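Local coordinates for protein leukotriene A-4 hydrolase (Saccharomyces cerevisiae, PDB 2XQ0) that cleaves amino-terminal residues from di- and tripeptides as a zinc aminopeptidase and, in vitro, hydrolyses epoxides weakly, leukotriene A4 among them, at residues D234-I247 with L289-L303. Residues are numbered along the deposited sequence; the frame is centred on the assembly and turned at random.
Sequences DCQWEFENDVEKFI and LAHDRSNIDVIAHEL. Unlike the reference sequence in segment 289-303: Leu289 (reference Ile). With ZN (zinc ion), chain C; BES (2-(3-amino-2-hydroxy-4-phenyl-butyrylamino)-4-methyl-pentanoic acid), chain B.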
loop_
_atom_site.group_PDB
_atom_site.type_symbol
_atom_site.label_atom_id
_atom_site.label_comp_id
_atom_site.label_asym_id
_atom_site.label_seq_id
_atom_site.Cartn_x
_atom_site.Cartn_y
_atom_site.Cartn_z
ATOM N N ASP A 234 18.943 12.181 7.967
ATOM C CA ASP A 234 18.454 10.994 8.660
ATOM C C ASP A 234 17.940 9.967 7.647
ATOM O O ASP A 234 18.153 8.757 7.797
ATOM C CB ASP A 234 17.325 11.342 9.633
ATOM C CG ASP A 234 17.813 12.084 10.871
ATOM O OD1 ASP A 234 18.997 11.946 11.224
ATOM O OD2 ASP A 234 17.005 12.806 11.497
ATOM N N CYS A 235 17.238 10.449 6.628
ATOM C CA CYS A 235 16.668 9.563 5.610
ATOM C C CYS A 235 17.780 8.914 4.812
ATOM O O CYS A 235 17.744 7.727 4.533
ATOM C CB CYS A 235 15.765 10.361 4.675
ATOM S SG CYS A 235 14.233 10.877 5.459
ATOM N N GLN A 236 18.786 9.706 4.454
ATOM C CA GLN A 236 19.910 9.185 3.680
ATOM C C GLN A 236 20.595 8.049 4.421
ATOM O O GLN A 236 20.918 7.000 3.837
ATOM C CB GLN A 236 20.901 10.303 3.336
ATOM C CG GLN A 236 22.016 9.869 2.398
ATOM C CD GLN A 236 23.049 10.953 2.183
ATOM O OE1 GLN A 236 23.202 11.850 3.006
ATOM N NE2 GLN A 236 23.757 10.878 1.073
ATOM N N TRP A 237 20.807 8.234 5.718
ATOM C CA TRP A 237 21.492 7.210 6.487
ATOM C C TRP A 237 20.637 5.947 6.546
ATOM O O TRP A 237 21.150 4.842 6.491
ATOM C CB TRP A 237 21.810 7.701 7.907
ATOM C CG TRP A 237 22.567 6.678 8.707
ATOM C CD1 TRP A 237 23.924 6.532 8.774
ATOM C CD2 TRP A 237 22.010 5.658 9.543
ATOM N NE1 TRP A 237 24.245 5.478 9.600
ATOM C CE2 TRP A 237 23.088 4.930 10.092
ATOM C CE3 TRP A 237 20.704 5.294 9.892
ATOM C CZ2 TRP A 237 22.898 3.852 10.956
ATOM C CZ3 TRP A 237 20.516 4.220 10.751
ATOM C CH2 TRP A 237 21.612 3.516 11.277
ATOM N N GLU A 238 19.326 6.115 6.639
ATOM C CA GLU A 238 18.452 4.965 6.854
ATOM C C GLU A 238 18.428 4.045 5.634
ATOM O O GLU A 238 18.267 2.835 5.773
ATOM C CB GLU A 238 17.035 5.404 7.228
ATOM C CG GLU A 238 16.195 4.327 7.933
ATOM C CD GLU A 238 16.342 4.369 9.466
ATOM O OE1 GLU A 238 16.926 5.341 9.981
ATOM O OE2 GLU A 238 15.861 3.439 10.149
ATOM N N PHE A 239 18.631 4.613 4.444
ATOM C CA PHE A 239 18.424 3.879 3.197
ATOM C C PHE A 239 19.711 3.546 2.462
ATOM O O PHE A 239 19.740 2.636 1.630
ATOM C CB PHE A 239 17.548 4.700 2.241
ATOM C CG PHE A 239 16.144 4.909 2.728
ATOM C CD1 PHE A 239 15.429 3.870 3.296
ATOM C CD2 PHE A 239 15.527 6.136 2.581
ATOM C CE1 PHE A 239 14.128 4.065 3.740
ATOM C CE2 PHE A 239 14.231 6.329 3.013
ATOM C CZ PHE A 239 13.536 5.294 3.600
ATOM N N GLU A 240 20.765 4.310 2.734
ATOM C CA GLU A 240 21.945 4.298 1.851
ATOM C C GLU A 240 22.753 3.018 1.952
ATOM O O GLU A 240 23.601 2.759 1.099
ATOM C CB GLU A 240 22.890 5.472 2.146
ATOM C CG GLU A 240 23.603 5.329 3.473
ATOM C CD GLU A 240 24.421 6.570 3.869
ATOM O OE1 GLU A 240 24.648 7.477 3.031
ATOM O OE2 GLU A 240 24.835 6.633 5.039
ATOM N N ASN A 241 22.522 2.238 3.004
ATOM C CA ASN A 241 23.314 1.033 3.225
ATOM C C ASN A 241 22.643 -0.180 2.617
ATOM O O ASN A 241 23.235 -1.241 2.564
ATOM C CB ASN A 241 23.527 0.782 4.717
ATOM C CG ASN A 241 24.283 -0.520 4.998
ATOM O OD1 ASN A 241 25.486 -0.623 4.740
ATOM N ND2 ASN A 241 23.577 -1.516 5.541
ATOM N N ASP A 242 21.410 -0.025 2.144
ATOM C CA ASP A 242 20.600 -1.197 1.864
ATOM C C ASP A 242 19.817 -1.176 0.556
ATOM O O ASP A 242 19.467 -2.235 0.061
ATOM C CB ASP A 242 19.633 -1.449 3.027
ATOM C CG ASP A 242 20.319 -2.068 4.236
ATOM O OD1 ASP A 242 20.444 -3.313 4.263
ATOM O OD2 ASP A 242 20.734 -1.317 5.156
ATOM N N VAL A 243 19.509 0.007 0.021
ATOM C CA VAL A 243 18.628 0.068 -1.147
ATOM C C VAL A 243 19.258 -0.619 -2.366
ATOM O O VAL A 243 18.590 -1.368 -3.056
ATOM C CB VAL A 243 18.087 1.512 -1.486
ATOM C CG1 VAL A 243 19.206 2.498 -1.696
ATOM C CG2 VAL A 243 17.169 1.476 -2.727
ATOM N N GLU A 244 20.546 -0.408 -2.627
ATOM C CA GLU A 244 21.091 -1.041 -3.821
ATOM C C GLU A 244 21.134 -2.555 -3.659
ATOM O O GLU A 244 20.885 -3.289 -4.606
ATOM C CB GLU A 244 22.443 -0.472 -4.229
ATOM C CG GLU A 244 23.050 -1.163 -5.433
ATOM C CD GLU A 244 22.341 -0.849 -6.745
ATOM O OE1 GLU A 244 21.456 0.036 -6.777
ATOM O OE2 GLU A 244 22.683 -1.495 -7.760
ATOM N N LYS A 245 21.412 -3.016 -2.448
ATOM C CA LYS A 245 21.380 -4.442 -2.152
ATOM C C LYS A 245 19.998 -5.048 -2.424
ATOM O O LYS A 245 19.898 -6.124 -3.001
ATOM C CB LYS A 245 21.817 -4.681 -0.704
ATOM C CG LYS A 245 21.699 -6.110 -0.216
ATOM C CD LYS A 245 22.386 -6.263 1.137
ATOM C CE LYS A 245 21.855 -5.252 2.145
ATOM N NZ LYS A 245 22.828 -4.988 3.262
ATOM N N PHE A 246 18.930 -4.361 -2.009
ATOM C CA PHE A 246 17.579 -4.808 -2.326
ATOM C C PHE A 246 17.358 -4.884 -3.833
ATOM O O PHE A 246 16.792 -5.863 -4.355
ATOM C CB PHE A 246 16.530 -3.866 -1.739
ATOM C CG PHE A 246 16.316 -4.029 -0.269
ATOM C CD1 PHE A 246 16.812 -5.119 0.405
ATOM C CD2 PHE A 246 15.608 -3.068 0.445
ATOM C CE1 PHE A 246 16.609 -5.256 1.779
ATOM C CE2 PHE A 246 15.403 -3.199 1.814
ATOM C CZ PHE A 246 15.906 -4.298 2.478
ATOM N N ILE A 247 17.772 -3.846 -4.551
ATOM C CA ILE A 247 17.512 -3.865 -5.981
ATOM C C ILE A 247 18.193 -5.064 -6.620
ATOM O O ILE A 247 17.554 -5.824 -7.344
ATOM C CB ILE A 247 17.915 -2.571 -6.705
ATOM C CG1 ILE A 247 17.182 -1.375 -6.112
ATOM C CG2 ILE A 247 17.525 -2.679 -8.196
ATOM C CD1 ILE A 247 17.585 -0.057 -6.736
ATOM N N LEU A 289 11.612 5.879 9.306
ATOM C CA LEU A 289 12.877 6.266 9.902
ATOM C C LEU A 289 12.913 5.952 11.388
ATOM O O LEU A 289 12.225 6.593 12.190
ATOM C CB LEU A 289 13.164 7.747 9.680
ATOM C CG LEU A 289 13.943 8.007 8.398
ATOM C CD1 LEU A 289 13.098 7.641 7.181
ATOM C CD2 LEU A 289 14.389 9.452 8.360
ATOM N N ALA A 290 13.746 4.979 11.746
ATOM C CA ALA A 290 13.857 4.528 13.121
ATOM C C ALA A 290 15.264 4.776 13.670
ATOM O O ALA A 290 15.529 4.556 14.854
ATOM C CB ALA A 290 13.498 3.054 13.210
ATOM N N HIS A 291 16.161 5.232 12.802
ATOM C CA HIS A 291 17.543 5.541 13.187
ATOM C C HIS A 291 18.419 4.310 13.405
ATOM O O HIS A 291 19.578 4.439 13.786
ATOM C CB HIS A 291 17.599 6.472 14.414
ATOM C CG HIS A 291 16.941 7.800 14.189
ATOM N ND1 HIS A 291 15.629 8.050 14.537
ATOM C CD2 HIS A 291 17.403 8.939 13.623
ATOM C CE1 HIS A 291 15.316 9.291 14.205
ATOM N NE2 HIS A 291 16.373 9.852 13.647
ATOM N N ASP A 292 17.877 3.126 13.144
ATOM C CA ASP A 292 18.665 1.897 13.254
ATOM C C ASP A 292 18.519 0.992 12.029
ATOM O O ASP A 292 19.215 -0.020 11.911
ATOM C CB ASP A 292 18.274 1.125 14.511
ATOM C CG ASP A 292 16.819 0.715 14.508
ATOM O OD1 ASP A 292 16.139 0.944 13.486
ATOM O OD2 ASP A 292 16.353 0.164 15.525
ATOM N N ARG A 293 17.607 1.362 11.131
ATOM C CA ARG A 293 17.334 0.605 9.908
ATOM C C ARG A 293 16.445 -0.624 10.093
ATOM O O ARG A 293 16.567 -1.592 9.345
ATOM C CB ARG A 293 18.632 0.223 9.198
ATOM C CG ARG A 293 19.388 1.420 8.698
ATOM C CD ARG A 293 20.807 1.087 8.306
ATOM N NE ARG A 293 21.493 2.266 7.790
ATOM C CZ ARG A 293 22.806 2.345 7.611
ATOM N NH1 ARG A 293 23.584 1.316 7.928
ATOM N NH2 ARG A 293 23.345 3.452 7.125
ATOM N N SER A 294 15.523 -0.562 11.054
ATOM C CA SER A 294 14.631 -1.683 11.367
ATOM C C SER A 294 13.477 -1.897 10.395
ATOM O O SER A 294 13.037 -3.033 10.201
ATOM C CB SER A 294 14.033 -1.504 12.761
ATOM O OG SER A 294 15.031 -1.240 13.723
ATOM N N ASN A 295 12.980 -0.816 9.795
ATOM C CA ASN A 295 11.716 -0.854 9.069
ATOM C C ASN A 295 11.798 -0.875 7.549
ATOM O O ASN A 295 10.816 -0.568 6.871
ATOM C CB ASN A 295 10.859 0.346 9.466
ATOM C CG ASN A 295 10.471 0.317 10.908
ATOM O OD1 ASN A 295 10.462 -0.750 11.532
ATOM N ND2 ASN A 295 10.149 1.487 11.463
ATOM N N ILE A 296 12.945 -1.227 7.001
ATOM C CA ILE A 296 13.140 -1.003 5.571
ATOM C C ILE A 296 12.458 -2.010 4.626
ATOM O O ILE A 296 12.430 -1.799 3.408
ATOM C CB ILE A 296 14.628 -0.832 5.229
ATOM C CG1 ILE A 296 15.453 -1.929 5.889
ATOM C CG2 ILE A 296 15.119 0.542 5.686
ATOM C CD1 ILE A 296 16.930 -1.707 5.759
ATOM N N ASP A 297 11.866 -3.069 5.176
ATOM C CA ASP A 297 11.237 -4.067 4.338
ATOM C C ASP A 297 10.067 -3.424 3.576
ATOM O O ASP A 297 9.714 -3.854 2.475
ATOM C CB ASP A 297 10.800 -5.248 5.188
ATOM C CG ASP A 297 11.897 -5.700 6.145
ATOM O OD1 ASP A 297 13.068 -5.289 5.948
ATOM O OD2 ASP A 297 11.589 -6.455 7.097
ATOM N N VAL A 298 9.484 -2.376 4.145
ATOM C CA VAL A 298 8.467 -1.635 3.416
ATOM C C VAL A 298 9.043 -1.170 2.087
ATOM O O VAL A 298 8.303 -0.970 1.113
ATOM C CB VAL A 298 7.944 -0.410 4.195
ATOM C CG1 VAL A 298 6.965 0.391 3.325
ATOM C CG2 VAL A 298 7.280 -0.849 5.505
ATOM N N ILE A 299 10.361 -0.971 2.054
ATOM C CA ILE A 299 11.016 -0.617 0.798
ATOM C C ILE A 299 11.202 -1.846 -0.126
ATOM O O ILE A 299 11.086 -1.725 -1.324
ATOM C CB ILE A 299 12.346 0.135 0.997
ATOM C CG1 ILE A 299 12.145 1.393 1.853
ATOM C CG2 ILE A 299 12.887 0.571 -0.354
ATOM C CD1 ILE A 299 11.299 2.469 1.154
ATOM N N ALA A 300 11.489 -3.020 0.429
ATOM C CA ALA A 300 11.494 -4.239 -0.381
ATOM C C ALA A 300 10.120 -4.472 -1.002
ATOM O O ALA A 300 10.010 -4.969 -2.121
ATOM C CB ALA A 300 11.904 -5.422 0.453
ATOM N N HIS A 301 9.070 -4.129 -0.259
ATOM C CA HIS A 301 7.705 -4.209 -0.769
ATOM C C HIS A 301 7.475 -3.298 -1.973
ATOM O O HIS A 301 7.122 -3.765 -3.034
ATOM C CB HIS A 301 6.682 -3.898 0.329
ATOM C CG HIS A 301 5.269 -4.160 -0.097
ATOM N ND1 HIS A 301 4.654 -5.378 0.078
ATOM C CD2 HIS A 301 4.373 -3.374 -0.742
ATOM C CE1 HIS A 301 3.429 -5.330 -0.427
ATOM N NE2 HIS A 301 3.238 -4.125 -0.933
ATOM N N GLU A 302 7.670 -1.994 -1.810
ATOM C CA GLU A 302 7.451 -1.067 -2.916
ATOM C C GLU A 302 8.375 -1.400 -4.080
ATOM O O GLU A 302 8.012 -1.234 -5.239
ATOM C CB GLU A 302 7.727 0.374 -2.492
ATOM C CG GLU A 302 7.047 0.808 -1.197
ATOM C CD GLU A 302 5.553 0.646 -1.243
ATOM O OE1 GLU A 302 4.934 0.615 -0.158
ATOM O OE2 GLU A 302 4.996 0.534 -2.360
ATOM N N LEU A 303 9.585 -1.857 -3.774
ATOM C CA LEU A 303 10.515 -2.228 -4.832
ATOM C C LEU A 303 9.993 -3.409 -5.646
ATOM O O LEU A 303 10.126 -3.424 -6.859
ATOM C CB LEU A 303 11.853 -2.631 -4.230
ATOM C CG LEU A 303 12.830 -3.292 -5.208
ATOM C CD1 LEU A 303 13.239 -2.298 -6.283
ATOM C CD2 LEU A 303 14.052 -3.783 -4.435
HETATM ZN ZN ZN C . 1.731 -3.134 -2.204
HETATM N N2 BES B . -0.079 0.950 -2.892
HETATM C C1 BES B . -0.175 0.073 -1.743
HETATM C C6 BES B . -1.063 0.705 -0.670
HETATM C C7 BES B . -2.475 0.861 -1.189
HETATM C C8 BES B . -3.091 -0.201 -1.841
HETATM C C12 BES B . -3.151 2.067 -1.031
HETATM C C9 BES B . -4.387 -0.061 -2.325
HETATM C C11 BES B . -4.448 2.207 -1.518
HETATM C C10 BES B . -5.067 1.142 -2.165
HETATM C C2 BES B . 1.212 -0.233 -1.164
HETATM O O2 BES B . 2.137 -0.812 -2.096
HETATM C C3 BES B . 1.012 -1.168 -0.019
HETATM O O3 BES B . 0.697 -2.348 -0.195
HETATM N N1 BES B . 1.195 -0.536 1.133
HETATM C C4 BES B . 1.093 -1.069 2.476
HETATM C C13 BES B . 2.539 -1.383 2.839
HETATM C C14 BES B . 2.729 -2.814 3.325
HETATM C C15 BES B . 4.186 -3.233 3.162
HETATM C C16 BES B . 1.795 -3.789 2.612
HETATM C C5 BES B . 0.605 0.055 3.344
HETATM O O1 BES B . -0.020 -0.215 4.394
HETATM O O4 BES B . 0.840 1.234 2.976
HETATM O O HOH W 1 14.177 1.626 9.476
HETATM O O HOH W 2 26.017 4.249 6.340
#
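Glu238 reaches from its helix into the loop 289-293 and binds the backbone there. Its chain bends at chi2 (90°), which brings the carboxylate up to three amides: OE1 takes His291 N on its syn side at 2.9 Å, while OE2 accepts Ala290 N at 3.1 Å and Arg293 N at 2.9 Å, these two arriving from opposite faces of the carboxylate plane. A water donates to Glu238 OE2 and accepts from Asn295 N. So many donors around a buried carboxylate would probably favour ionisation, though nearby Asp292 would work against it.

On the solvent side the guanidinium of Arg293 lies flat on the Trp237 ring, planes 18° apart, and CZ sits 3.7 Å from the centroid of the six-membered ring, a cation-pi stack. Asn241 CB covers the opposite face. NE and NH2 both grip Trp237 O, NH2 at 2.7 Å, which fixes the rotation of the group, and a water bridges NH2 to Glu240 OE2. An alanine at Arg293 would remove the stack and both side-chain bonds, and is likely to leave Trp237 O without these donors and the exposed indole freer to turn.

The buried part, by contrast, is apolar contact rather than a hydrated polar layer. Ile296 CG2 meets the edge of the Phe239 ring, whose CE1 touches Ile299 CG1 at 3.8 Å; Ala300 CB lies over a face of Phe246, and Leu303 CD2 packs on Phe246 CB at 3.7 Å. Short segments 243-247 and 297-303 cross at -42°, axes 10.3 Å apart.

This packing lies against the HExxH helix 297-311, whose other side presents zinc ligand His301 and proton acceptor Glu302 to bestatin. Strand 264-266 touches Phe239 and Ile299, strand 215-220 also touches Phe239, and helix 321-339 packs on Phe246.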